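Local structure of cytochrome cL (Hyphomicrobium denitrificans, 2D0W) at residues A[3-14]-A[89-100]; A[121-130]-A[144-152]. The protein carries electrons on a covalently bound heme in the periplasm, probably accepting them from methanol dehydrogenase during methanol oxidation. One frame throughout, in Å; residues are numbered along the deposited sequence.

Contact 1 (A[3-14]-A[89-100]); sequences EVFRNTVTGEAL and KGLFETIFGGAN. With HEM (protoporphyrin IX containing Fe), chain H.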
loop_
_atom_site.group_PDB
_atom_site.type_symbol
_atom_site.label_atom_id
_atom_site.label_comp_id
_atom_site.label_asym_id
_atom_site.label_seq_id
_atom_site.Cartn_x
_atom_site.Cartn_y
_atom_site.Cartn_z
ATOM N N GLU A 3 -12.909 -9.450 6.947
ATOM C CA GLU A 3 -13.026 -8.022 7.179
ATOM C C GLU A 3 -14.279 -7.472 6.516
ATOM O O GLU A 3 -14.744 -7.975 5.499
ATOM C CB GLU A 3 -11.814 -7.298 6.594
ATOM C CG GLU A 3 -10.472 -7.707 7.179
ATOM C CD GLU A 3 -10.301 -7.293 8.624
ATOM O OE1 GLU A 3 -9.633 -8.034 9.345
ATOM O OE2 GLU A 3 -10.805 -6.236 9.068
ATOM N N VAL A 4 -14.808 -6.415 7.107
ATOM C CA VAL A 4 -15.812 -5.600 6.461
ATOM C C VAL A 4 -15.131 -4.274 6.086
ATOM O O VAL A 4 -14.554 -3.623 6.940
ATOM C CB VAL A 4 -17.008 -5.360 7.397
ATOM C CG1 VAL A 4 -17.980 -4.384 6.755
ATOM C CG2 VAL A 4 -17.689 -6.722 7.772
ATOM N N PHE A 5 -15.166 -3.905 4.814
ATOM C CA PHE A 5 -14.473 -2.673 4.384
ATOM C C PHE A 5 -15.433 -1.517 4.241
ATOM O O PHE A 5 -16.540 -1.700 3.736
ATOM C CB PHE A 5 -13.709 -2.909 3.093
ATOM C CG PHE A 5 -12.689 -4.011 3.201
ATOM C CD1 PHE A 5 -11.495 -3.787 3.840
ATOM C CD2 PHE A 5 -12.964 -5.301 2.700
ATOM C CE1 PHE A 5 -10.535 -4.814 3.969
ATOM C CE2 PHE A 5 -12.034 -6.320 2.799
ATOM C CZ PHE A 5 -10.820 -6.092 3.449
ATOM N N ARG A 6 -15.017 -0.346 4.728
ATOM C CA ARG A 6 -15.853 0.862 4.754
ATOM C C ARG A 6 -15.130 2.071 4.192
ATOM O O ARG A 6 -13.915 2.252 4.369
ATOM C CB ARG A 6 -16.382 1.161 6.180
ATOM C CG ARG A 6 -17.279 0.063 6.776
ATOM C CD ARG A 6 -18.300 0.593 7.792
ATOM N NE ARG A 6 -19.391 -0.365 8.021
ATOM C CZ ARG A 6 -20.532 -0.401 7.331
ATOM N NH1 ARG A 6 -20.760 0.471 6.358
ATOM N NH2 ARG A 6 -21.458 -1.315 7.613
ATOM N N ASN A 7 -15.899 2.948 3.585
ATOM C CA ASN A 7 -15.349 4.193 3.117
ATOM C C ASN A 7 -14.692 5.025 4.253
ATOM O O ASN A 7 -15.324 5.335 5.264
ATOM C CB ASN A 7 -16.448 4.975 2.383
ATOM C CG ASN A 7 -15.911 6.194 1.666
ATOM O OD1 ASN A 7 -15.828 6.188 0.462
ATOM N ND2 ASN A 7 -15.539 7.233 2.405
ATOM N N THR A 8 -13.415 5.357 4.056
ATOM C CA THR A 8 -12.622 6.210 4.964
ATOM C C THR A 8 -13.356 7.463 5.483
ATOM O O THR A 8 -13.368 7.737 6.714
ATOM C CB THR A 8 -11.274 6.549 4.310
ATOM O OG1 THR A 8 -10.511 5.349 4.255
ATOM C CG2 THR A 8 -10.465 7.500 5.120
ATOM N N VAL A 9 -13.969 8.208 4.567
ATOM C CA VAL A 9 -14.641 9.473 4.955
ATOM C C VAL A 9 -16.142 9.297 5.314
ATOM O O VAL A 9 -16.666 9.980 6.216
ATOM C CB VAL A 9 -14.415 10.648 3.943
ATOM C CG1 VAL A 9 -14.754 12.051 4.615
ATOM C CG2 VAL A 9 -13.012 10.708 3.520
ATOM N N THR A 10 -16.843 8.377 4.676
ATOM C CA THR A 10 -18.273 8.228 5.031
ATOM C C THR A 10 -18.687 7.084 5.972
ATOM O O THR A 10 -19.703 7.199 6.668
ATOM C CB THR A 10 -19.203 8.197 3.795
ATOM O OG1 THR A 10 -20.566 8.284 4.264
ATOM C CG2 THR A 10 -19.050 6.944 3.045
ATOM N N GLY A 11 -17.929 5.988 5.985
ATOM C CA GLY A 11 -18.334 4.787 6.719
ATOM C C GLY A 11 -19.278 3.885 5.921
ATOM O O GLY A 11 -19.757 2.885 6.445
ATOM N N GLU A 12 -19.565 4.242 4.670
ATOM C CA GLU A 12 -20.429 3.426 3.822
ATOM C C GLU A 12 -19.683 2.157 3.429
ATOM O O GLU A 12 -18.488 2.191 3.152
ATOM C CB GLU A 12 -20.875 4.174 2.572
ATOM C CG GLU A 12 -21.760 3.342 1.668
ATOM C CD GLU A 12 -22.374 4.113 0.512
ATOM O OE1 GLU A 12 -23.464 3.702 0.079
ATOM O OE2 GLU A 12 -21.780 5.109 0.017
ATOM N N ALA A 13 -20.396 1.036 3.450
ATOM C CA ALA A 13 -19.837 -0.243 3.066
ATOM C C ALA A 13 -19.208 -0.149 1.666
ATOM O O ALA A 13 -19.827 0.352 0.713
ATOM C CB ALA A 13 -20.928 -1.323 3.097
ATOM N N LEU A 14 -17.961 -0.598 1.573
ATOM C CA LEU A 14 -17.327 -0.764 0.295
ATOM C C LEU A 14 -17.759 -2.090 -0.322
ATOM O O LEU A 14 -17.663 -3.102 0.333
ATOM C CB LEU A 14 -15.814 -0.732 0.498
ATOM C CG LEU A 14 -15.062 0.551 0.121
ATOM C CD1 LEU A 14 -15.917 1.810 0.180
ATOM C CD2 LEU A 14 -13.740 0.670 0.885
ATOM N N LYS A 89 -5.392 -2.167 6.624
ATOM C CA LYS A 89 -6.834 -2.197 6.352
ATOM C C LYS A 89 -7.367 -0.818 5.976
ATOM O O LYS A 89 -8.155 -0.702 5.019
ATOM C CB LYS A 89 -7.611 -2.783 7.524
ATOM C CG LYS A 89 -8.964 -3.309 7.131
ATOM C CD LYS A 89 -10.056 -2.383 7.549
ATOM C CE LYS A 89 -10.893 -2.982 8.651
ATOM N NZ LYS A 89 -11.801 -3.979 8.094
ATOM N N GLY A 90 -6.960 0.202 6.730
ATOM C CA GLY A 90 -7.379 1.589 6.469
ATOM C C GLY A 90 -6.870 2.135 5.159
ATOM O O GLY A 90 -7.622 2.761 4.413
ATOM N N LEU A 91 -5.589 1.914 4.886
ATOM C CA LEU A 91 -4.961 2.319 3.639
ATOM C C LEU A 91 -5.666 1.668 2.440
ATOM O O LEU A 91 -6.044 2.340 1.449
ATOM C CB LEU A 91 -3.440 1.984 3.677
ATOM C CG LEU A 91 -2.620 2.464 2.485
ATOM C CD1 LEU A 91 -2.958 3.888 2.260
ATOM C CD2 LEU A 91 -1.102 2.326 2.675
ATOM N N PHE A 92 -5.933 0.376 2.548
ATOM C CA PHE A 92 -6.669 -0.303 1.504
ATOM C C PHE A 92 -8.027 0.408 1.272
ATOM O O PHE A 92 -8.418 0.675 0.113
ATOM C CB PHE A 92 -6.853 -1.781 1.903
ATOM C CG PHE A 92 -7.794 -2.572 0.997
ATOM C CD1 PHE A 92 -7.306 -3.233 -0.123
ATOM C CD2 PHE A 92 -9.162 -2.643 1.268
ATOM C CE1 PHE A 92 -8.165 -3.970 -0.948
ATOM C CE2 PHE A 92 -10.025 -3.358 0.450
ATOM C CZ PHE A 92 -9.525 -4.036 -0.661
ATOM N N GLU A 93 -8.736 0.702 2.372
ATOM C CA GLU A 93 -10.086 1.269 2.282
ATOM C C GLU A 93 -9.977 2.667 1.623
ATOM O O GLU A 93 -10.768 3.003 0.742
ATOM C CB GLU A 93 -10.722 1.353 3.698
ATOM C CG GLU A 93 -11.075 0.055 4.377
ATOM C CD GLU A 93 -11.584 0.233 5.835
ATOM O OE1 GLU A 93 -10.988 1.054 6.582
ATOM O OE2 GLU A 93 -12.581 -0.447 6.242
ATOM N N THR A 94 -8.964 3.456 1.994
ATOM C CA THR A 94 -8.784 4.798 1.397
ATOM C C THR A 94 -8.533 4.685 -0.099
ATOM O O THR A 94 -9.199 5.350 -0.908
ATOM C CB THR A 94 -7.675 5.551 2.110
ATOM O OG1 THR A 94 -8.064 5.687 3.474
ATOM C CG2 THR A 94 -7.419 6.943 1.487
ATOM N N ILE A 95 -7.616 3.794 -0.480
ATOM C CA ILE A 95 -7.327 3.570 -1.897
ATOM C C ILE A 95 -8.523 2.997 -2.618
ATOM O O ILE A 95 -8.868 3.506 -3.676
ATOM C CB ILE A 95 -6.057 2.714 -2.134
ATOM C CG1 ILE A 95 -4.907 3.336 -1.353
ATOM C CG2 ILE A 95 -5.697 2.670 -3.662
ATOM C CD1 ILE A 95 -3.728 2.365 -1.058
ATOM N N PHE A 96 -9.170 1.981 -2.030
ATOM C CA PHE A 96 -10.254 1.276 -2.701
ATOM C C PHE A 96 -11.442 2.219 -2.916
ATOM O O PHE A 96 -11.947 2.334 -4.026
ATOM C CB PHE A 96 -10.749 0.026 -1.912
ATOM C CG PHE A 96 -11.559 -0.914 -2.741
ATOM C CD1 PHE A 96 -12.881 -0.620 -3.094
ATOM C CD2 PHE A 96 -11.017 -2.111 -3.186
ATOM C CE1 PHE A 96 -13.620 -1.516 -3.888
ATOM C CE2 PHE A 96 -11.730 -2.978 -3.977
ATOM C CZ PHE A 96 -13.026 -2.686 -4.341
ATOM N N GLY A 97 -11.890 2.859 -1.829
ATOM C CA GLY A 97 -13.126 3.636 -1.873
ATOM C C GLY A 97 -12.904 5.109 -2.077
ATOM O O GLY A 97 -13.851 5.808 -2.372
ATOM N N GLY A 98 -11.660 5.583 -1.941
ATOM C CA GLY A 98 -11.326 7.005 -2.112
ATOM C C GLY A 98 -11.486 7.866 -0.860
ATOM O O GLY A 98 -11.776 7.334 0.222
ATOM N N ALA A 99 -11.274 9.189 -1.011
ATOM C CA ALA A 99 -11.456 10.145 0.093
ATOM C C ALA A 99 -12.267 11.381 -0.361
ATOM O O ALA A 99 -13.277 11.227 -1.045
ATOM C CB ALA A 99 -10.099 10.533 0.722
ATOM N N ASN A 100 -11.884 12.592 0.060
ATOM C CA ASN A 100 -12.555 13.819 -0.450
ATOM C C ASN A 100 -11.832 14.395 -1.683
ATOM O O ASN A 100 -10.663 14.073 -1.981
ATOM C CB ASN A 100 -12.662 14.928 0.615
ATOM C CG ASN A 100 -13.451 14.527 1.838
ATOM O OD1 ASN A 100 -13.033 14.838 2.943
ATOM N ND2 ASN A 100 -14.581 13.847 1.658
HETATM C CHA HEM H . -5.523 11.425 -0.173
HETATM C CHB HEM H . -3.361 7.384 -1.842
HETATM C CHC HEM H . -4.151 8.654 -6.482
HETATM C CHD HEM H . -5.141 13.095 -4.789
HETATM C C1A HEM H . -4.930 10.160 -0.178
HETATM C C2A HEM H . -4.688 9.266 0.947
HETATM C C3A HEM H . -4.072 8.181 0.477
HETATM C C4A HEM H . -3.916 8.299 -0.966
HETATM C CMA HEM H . -3.572 6.945 1.292
HETATM C CAA HEM H . -5.014 9.574 2.426
HETATM C CBA HEM H . -3.798 10.336 2.982
HETATM C CGA HEM H . -3.890 10.566 4.485
HETATM O O1A HEM H . -4.711 9.903 5.164
HETATM O O2A HEM H . -3.133 11.429 4.990
HETATM C C1B HEM H . -3.429 7.343 -3.240
HETATM C C2B HEM H . -2.978 6.308 -4.178
HETATM C C3B HEM H . -3.261 6.614 -5.349
HETATM C C4B HEM H . -3.844 7.919 -5.383
HETATM C CMB HEM H . -2.217 5.083 -3.675
HETATM C CAB HEM H . -3.272 5.657 -6.553
HETATM C CBB HEM H . -3.906 4.526 -6.504
HETATM C C1C HEM H . -4.470 9.994 -6.439
HETATM C C2C HEM H . -4.885 10.844 -7.573
HETATM C C3C HEM H . -5.094 12.061 -7.106
HETATM C C4C HEM H . -4.962 12.029 -5.641
HETATM C CMC HEM H . -4.530 10.453 -8.999
HETATM C CAC HEM H . -5.218 13.426 -7.859
HETATM C CBC HEM H . -5.998 13.446 -8.905
HETATM C C1D HEM H . -5.435 13.081 -3.440
HETATM C C2D HEM H . -5.988 14.178 -2.669
HETATM C C3D HEM H . -6.118 13.661 -1.240
HETATM C C4D HEM H . -5.608 12.304 -1.259
HETATM C CMD HEM H . -6.376 15.589 -3.208
HETATM C CAD HEM H . -6.681 14.393 0.031
HETATM C CBD HEM H . -8.078 13.781 0.172
HETATM C CGD HEM H . -8.708 14.007 1.524
HETATM O O1D HEM H . -9.807 13.486 1.786
HETATM O O2D HEM H . -8.084 14.693 2.346
HETATM N NA HEM H . -4.429 9.532 -1.303
HETATM N NB HEM H . -3.886 8.333 -4.084
HETATM N NC HEM H . -4.580 10.736 -5.272
HETATM N ND HEM H . -5.210 12.023 -2.565
HETATM FE FE HEM H . -4.603 10.098 -3.314
HETATM O O HOH W 1 -14.425 -0.977 8.429
HETATM O O HOH W 2 -12.574 4.869 1.294
HETATM O O HOH W 3 -10.373 3.737 6.653
#

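Contact 2 (A[121-130]-A[144-152]); sequences WIRHIQKDDV and FKPFDIKAW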
loop_
_atom_site.group_PDB
_atom_site.type_symbol
_atom_site.label_atom_id
_atom_site.label_comp_id
_atom_site.label_asym_id
_atom_site.label_seq_id
_atom_site.Cartn_x
_atom_site.Cartn_y
_atom_site.Cartn_z
ATOM N N TRP A 121 4.537 -0.965 -1.429
ATOM C CA TRP A 121 5.410 0.144 -1.939
ATOM C C TRP A 121 5.216 1.385 -1.102
ATOM O O TRP A 121 6.190 2.033 -0.757
ATOM C CB TRP A 121 5.133 0.520 -3.411
ATOM C CG TRP A 121 6.004 1.648 -3.928
ATOM C CD1 TRP A 121 5.598 2.890 -4.382
ATOM C CD2 TRP A 121 7.420 1.637 -4.028
ATOM N NE1 TRP A 121 6.689 3.636 -4.773
ATOM C CE2 TRP A 121 7.820 2.888 -4.561
ATOM C CE3 TRP A 121 8.403 0.687 -3.725
ATOM C CZ2 TRP A 121 9.176 3.215 -4.783
ATOM C CZ3 TRP A 121 9.764 1.026 -3.940
ATOM C CH2 TRP A 121 10.116 2.280 -4.466
ATOM N N ILE A 122 3.943 1.770 -0.861
ATOM C CA ILE A 122 3.653 2.918 -0.012
ATOM C C ILE A 122 4.316 2.809 1.367
ATOM O O ILE A 122 4.879 3.780 1.865
ATOM C CB ILE A 122 2.104 3.199 0.109
ATOM C CG1 ILE A 122 1.527 3.569 -1.272
ATOM C CG2 ILE A 122 1.829 4.266 1.208
ATOM C CD1 ILE A 122 -0.033 3.511 -1.304
ATOM N N ARG A 123 4.266 1.636 1.988
ATOM C CA ARG A 123 4.969 1.442 3.274
ATOM C C ARG A 123 6.472 1.599 3.101
ATOM O O ARG A 123 7.157 2.166 3.985
ATOM C CB ARG A 123 4.657 0.077 3.905
ATOM C CG ARG A 123 3.122 -0.178 4.164
ATOM C CD ARG A 123 2.543 1.008 4.891
ATOM N NE ARG A 123 1.219 0.660 5.374
ATOM C CZ ARG A 123 0.328 1.511 5.862
ATOM N NH1 ARG A 123 0.585 2.791 5.925
ATOM N NH2 ARG A 123 -0.839 1.044 6.275
ATOM N N HIS A 124 6.994 1.075 1.994
ATOM C CA HIS A 124 8.482 1.073 1.767
ATOM C C HIS A 124 9.153 2.464 1.624
ATOM O O HIS A 124 10.339 2.630 1.961
ATOM C CB HIS A 124 8.855 0.224 0.539
ATOM C CG HIS A 124 10.331 -0.050 0.433
ATOM N ND1 HIS A 124 10.992 -0.929 1.269
ATOM C CD2 HIS A 124 11.262 0.428 -0.421
ATOM C CE1 HIS A 124 12.278 -0.961 0.941
ATOM N NE2 HIS A 124 12.466 -0.136 -0.074
ATOM N N ILE A 125 8.398 3.415 1.068
ATOM C CA ILE A 125 8.851 4.796 0.822
ATOM C C ILE A 125 8.819 5.746 2.027
ATOM O O ILE A 125 9.294 6.892 1.924
ATOM C CB ILE A 125 8.105 5.459 -0.430
ATOM C CG1 ILE A 125 6.574 5.538 -0.264
ATOM C CG2 ILE A 125 8.490 4.751 -1.763
ATOM C CD1 ILE A 125 5.847 6.024 -1.556
ATOM N N GLN A 126 8.282 5.251 3.155
ATOM C CA GLN A 126 8.340 5.899 4.467
ATOM C C GLN A 126 9.764 6.317 4.813
ATOM O O GLN A 126 10.697 5.572 4.633
ATOM C CB GLN A 126 7.826 4.947 5.552
ATOM C CG GLN A 126 7.718 5.560 6.946
ATOM C CD GLN A 126 6.800 6.789 6.999
ATOM O OE1 GLN A 126 7.038 7.712 7.785
ATOM N NE2 GLN A 126 5.746 6.795 6.190
ATOM N N LYS A 127 9.908 7.547 5.283
ATOM C CA LYS A 127 11.222 8.104 5.566
ATOM C C LYS A 127 11.283 8.758 6.956
ATOM O O LYS A 127 12.324 9.272 7.336
ATOM C CB LYS A 127 11.638 9.079 4.434
ATOM C CG LYS A 127 10.653 10.221 4.110
ATOM C CD LYS A 127 10.741 11.395 5.112
ATOM C CE LYS A 127 9.522 12.310 5.024
ATOM N NZ LYS A 127 9.315 13.292 6.158
ATOM N N ASP A 128 10.169 8.725 7.697
ATOM C CA ASP A 128 10.109 9.147 9.100
ATOM C C ASP A 128 10.306 7.938 10.012
ATOM O O ASP A 128 10.281 6.793 9.542
ATOM C CB ASP A 128 8.749 9.783 9.423
ATOM C CG ASP A 128 8.593 11.200 8.864
ATOM O OD1 ASP A 128 9.568 11.782 8.349
ATOM O OD2 ASP A 128 7.457 11.734 8.932
ATOM N N ASP A 129 10.478 8.176 11.316
ATOM C CA ASP A 129 10.719 7.077 12.282
ATOM C C ASP A 129 9.508 6.140 12.341
ATOM O O ASP A 129 8.363 6.591 12.363
ATOM C CB ASP A 129 11.052 7.608 13.696
ATOM C CG ASP A 129 11.099 6.482 14.758
ATOM O OD1 ASP A 129 10.136 6.360 15.536
ATOM O OD2 ASP A 129 12.086 5.701 14.787
ATOM N N VAL A 130 9.766 4.839 12.364
ATOM C CA VAL A 130 8.706 3.828 12.391
ATOM C C VAL A 130 8.521 3.044 13.716
ATOM O O VAL A 130 7.803 2.021 13.765
ATOM C CB VAL A 130 8.925 2.828 11.283
ATOM C CG1 VAL A 130 8.659 3.526 9.942
ATOM C CG2 VAL A 130 10.418 2.251 11.355
ATOM N N PHE A 144 13.665 -1.898 9.407
ATOM C CA PHE A 144 13.227 -0.844 8.509
ATOM C C PHE A 144 14.168 0.365 8.500
ATOM O O PHE A 144 14.488 0.940 9.554
ATOM C CB PHE A 144 11.780 -0.395 8.826
ATOM C CG PHE A 144 11.218 0.534 7.786
ATOM C CD1 PHE A 144 10.613 0.022 6.635
ATOM C CD2 PHE A 144 11.401 1.912 7.894
ATOM C CE1 PHE A 144 10.121 0.882 5.634
ATOM C CE2 PHE A 144 10.913 2.775 6.910
ATOM C CZ PHE A 144 10.286 2.271 5.775
ATOM N N LYS A 145 14.577 0.765 7.296
ATOM C CA LYS A 145 15.417 1.965 7.104
ATOM C C LYS A 145 14.651 3.015 6.289
ATOM O O LYS A 145 13.930 2.653 5.369
ATOM C CB LYS A 145 16.739 1.590 6.425
ATOM C CG LYS A 145 16.649 0.396 5.479
ATOM C CD LYS A 145 16.301 0.813 4.050
ATOM C CE LYS A 145 16.367 -0.335 3.053
ATOM N NZ LYS A 145 15.329 -1.380 3.341
ATOM N N PRO A 146 14.819 4.316 6.613
ATOM C CA PRO A 146 14.107 5.353 5.880
ATOM C C PRO A 146 14.396 5.163 4.381
ATOM O O PRO A 146 15.529 4.818 4.035
ATOM C CB PRO A 146 14.754 6.662 6.392
ATOM C CG PRO A 146 16.074 6.232 7.035
ATOM C CD PRO A 146 15.716 4.887 7.646
ATOM N N PHE A 147 13.395 5.376 3.504
ATOM C CA PHE A 147 13.601 5.102 2.061
ATOM C C PHE A 147 14.576 6.138 1.505
ATOM O O PHE A 147 14.429 7.299 1.794
ATOM C CB PHE A 147 12.279 5.164 1.299
ATOM C CG PHE A 147 12.396 4.923 -0.208
ATOM C CD1 PHE A 147 12.185 5.976 -1.111
ATOM C CD2 PHE A 147 12.659 3.640 -0.721
ATOM C CE1 PHE A 147 12.288 5.796 -2.483
ATOM C CE2 PHE A 147 12.766 3.432 -2.105
ATOM C CZ PHE A 147 12.557 4.519 -2.991
ATOM N N ASP A 148 15.547 5.687 0.722
ATOM C CA ASP A 148 16.489 6.533 0.004
ATOM C C ASP A 148 16.393 6.241 -1.468
ATOM O O ASP A 148 16.875 5.199 -1.918
ATOM C CB ASP A 148 17.926 6.222 0.428
ATOM C CG ASP A 148 18.935 7.133 -0.257
ATOM O OD1 ASP A 148 18.522 8.080 -1.003
ATOM O OD2 ASP A 148 20.135 6.917 -0.042
ATOM N N ILE A 149 15.779 7.150 -2.221
ATOM C CA ILE A 149 15.597 6.984 -3.691
ATOM C C ILE A 149 16.910 6.753 -4.463
ATOM O O ILE A 149 16.927 6.032 -5.467
ATOM C CB ILE A 149 14.850 8.185 -4.303
ATOM C CG1 ILE A 149 14.610 8.004 -5.836
ATOM C CG2 ILE A 149 15.590 9.433 -4.030
ATOM C CD1 ILE A 149 13.565 6.914 -6.228
ATOM N N LYS A 150 17.990 7.368 -3.986
ATOM C CA LYS A 150 19.324 7.226 -4.578
ATOM C C LYS A 150 19.823 5.795 -4.548
ATOM O O LYS A 150 20.192 5.249 -5.605
ATOM C CB LYS A 150 20.324 8.139 -3.892
ATOM C CG LYS A 150 20.037 9.630 -4.086
ATOM C CD LYS A 150 21.074 10.485 -3.291
ATOM C CE LYS A 150 20.982 10.208 -1.761
ATOM N NZ LYS A 150 21.694 11.259 -0.963
ATOM N N ALA A 151 19.767 5.178 -3.368
ATOM C CA ALA A 151 20.075 3.762 -3.190
ATOM C C ALA A 151 19.152 2.845 -3.967
ATOM O O ALA A 151 19.612 1.850 -4.509
ATOM C CB ALA A 151 20.034 3.366 -1.701
ATOM N N TRP A 152 17.859 3.183 -3.990
ATOM C CA TRP A 152 16.850 2.455 -4.734
ATOM C C TRP A 152 17.152 2.431 -6.235
ATOM O O TRP A 152 17.013 1.390 -6.890
ATOM C CB TRP A 152 15.467 3.095 -4.524
ATOM C CG TRP A 152 14.334 2.357 -5.344
ATOM C CD1 TRP A 152 13.701 2.804 -6.497
ATOM C CD2 TRP A 152 13.758 1.062 -5.058
ATOM N NE1 TRP A 152 12.779 1.868 -6.922
ATOM C CE2 TRP A 152 12.794 0.797 -6.063
ATOM C CE3 TRP A 152 13.954 0.114 -4.048
ATOM C CZ2 TRP A 152 12.032 -0.383 -6.079
ATOM C CZ3 TRP A 152 13.200 -1.064 -4.065
ATOM C CH2 TRP A 152 12.243 -1.300 -5.079
HETATM O O HOH W 4 12.510 1.660 3.122
#

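Contact 1 (A[3-14]-A[89-100])
T8 of the N-terminal loop lies against T94 on helix 88-97, with CA atoms 5.4 Å apart, and 3-14 doubles back on itself through backbone bonds joining F5 to L14 and N7 to E12. The helix gives way at G98, which has positive phi. K89, bent along its length, brings NZ to the anti lone pair of E3 OE2 in a salt bridge of 2.7 Å and also bonds V4 O from above the carbonyl plane. A methionine in place of K89 would probably leave the E3 carboxylate without its cation and V4 O without this donor. One turn on, R6 N gives E93 OE2 a nearly straight bond (2.9 Å, 162°) from above the carboxylate plane, while E93 CG meets the edge of the F5 ring. This helix walls the heme of the cytochrome c fold, T94 CG2 packing on the porphyrin, and in the loop beyond G98 N100 N bonds propionate oxygen O1D at 2.8 Å. T94 OG1, bonded also to N85, meets T8 OG1 at 2.6 Å. F92 sends its edge into the face of F5 (centroids 4.8 Å apart, planes at 50°), CE2 standing over the ring centre. L14 CD1 lies 3.9 Å from G97 CA, where a CB would clash. A water ties T8 N to E93 O and G98 O, bridging the loop to the helix end.

Contact 2 (A[121-130]-A[144-152])
F147 packs its whole side chain against the end of helix 112-124 and the turn after it, and is best followed outward from its backbone. Its N bonds Q126 O at 2.9 Å, the donor tilted 26° from the carbonyl plane. CB presses on H124 O at 3.3 Å and on I125 CA, and CG is close to I125 CA as well. With CG anti to the backbone N (chi1 179°), the ring runs back alongside the helix: I125 CG2 stands over its centre in a CH-pi contact, nearest to CD1 and CE1, CD2 meets H124 CD2 at 3.5 Å, and CE2 and CZ both meet W121 CH2, CZ at 3.6 Å. The same W121 atom sits above the rim of one face of W152, and W121 CZ3 approaches W152 CZ2 to 3.4 Å; with planes 50° apart the indoles are inclined to each other. W121, H124, F147 and W152 thus form an aromatic cluster joining helix 112-124 to the start of helix 149-161, whose N-cap, D148, accepts from K150 N. Toward the other end, F144 CD2 meets V130 CG2, and Q126 O lies at the edge of the ring, near CZ. A water 2.6 Å from H124 O and bonded also to K145 O lies over the imidazole face. Polar tips find partners beyond the cluster: H124 ND1 bonds E43, and W152 NE1 bonds E52, a known zinc-binding residue of this protein. E43 could favour the doubly protonated, cationic form of H124, whereas K145 NZ, 4.6 Å from H124 NE2, would tend to oppose it.

In the fold
Both contacts are partly buried and lie on opposite sides of the chain's centre, 25 Å apart between centres, yet they meet through the packing of helix 88-97 on helix 112-124: L91 touches I122 and R123, and I95 touches I122. Contact 1 tethers an N-terminal loop to a heme-lining helix, largely through charged side chains that bond the loop's backbone and through water, together with a phenylalanine pair. Contact 2 folds a later part of the chain back onto helix 112-124 and depends mainly on aromatic packing, with one direct backbone bond across. The heme links them as well: contact 1 holds five residues of its pocket, whereas contact 2 supplies just I122.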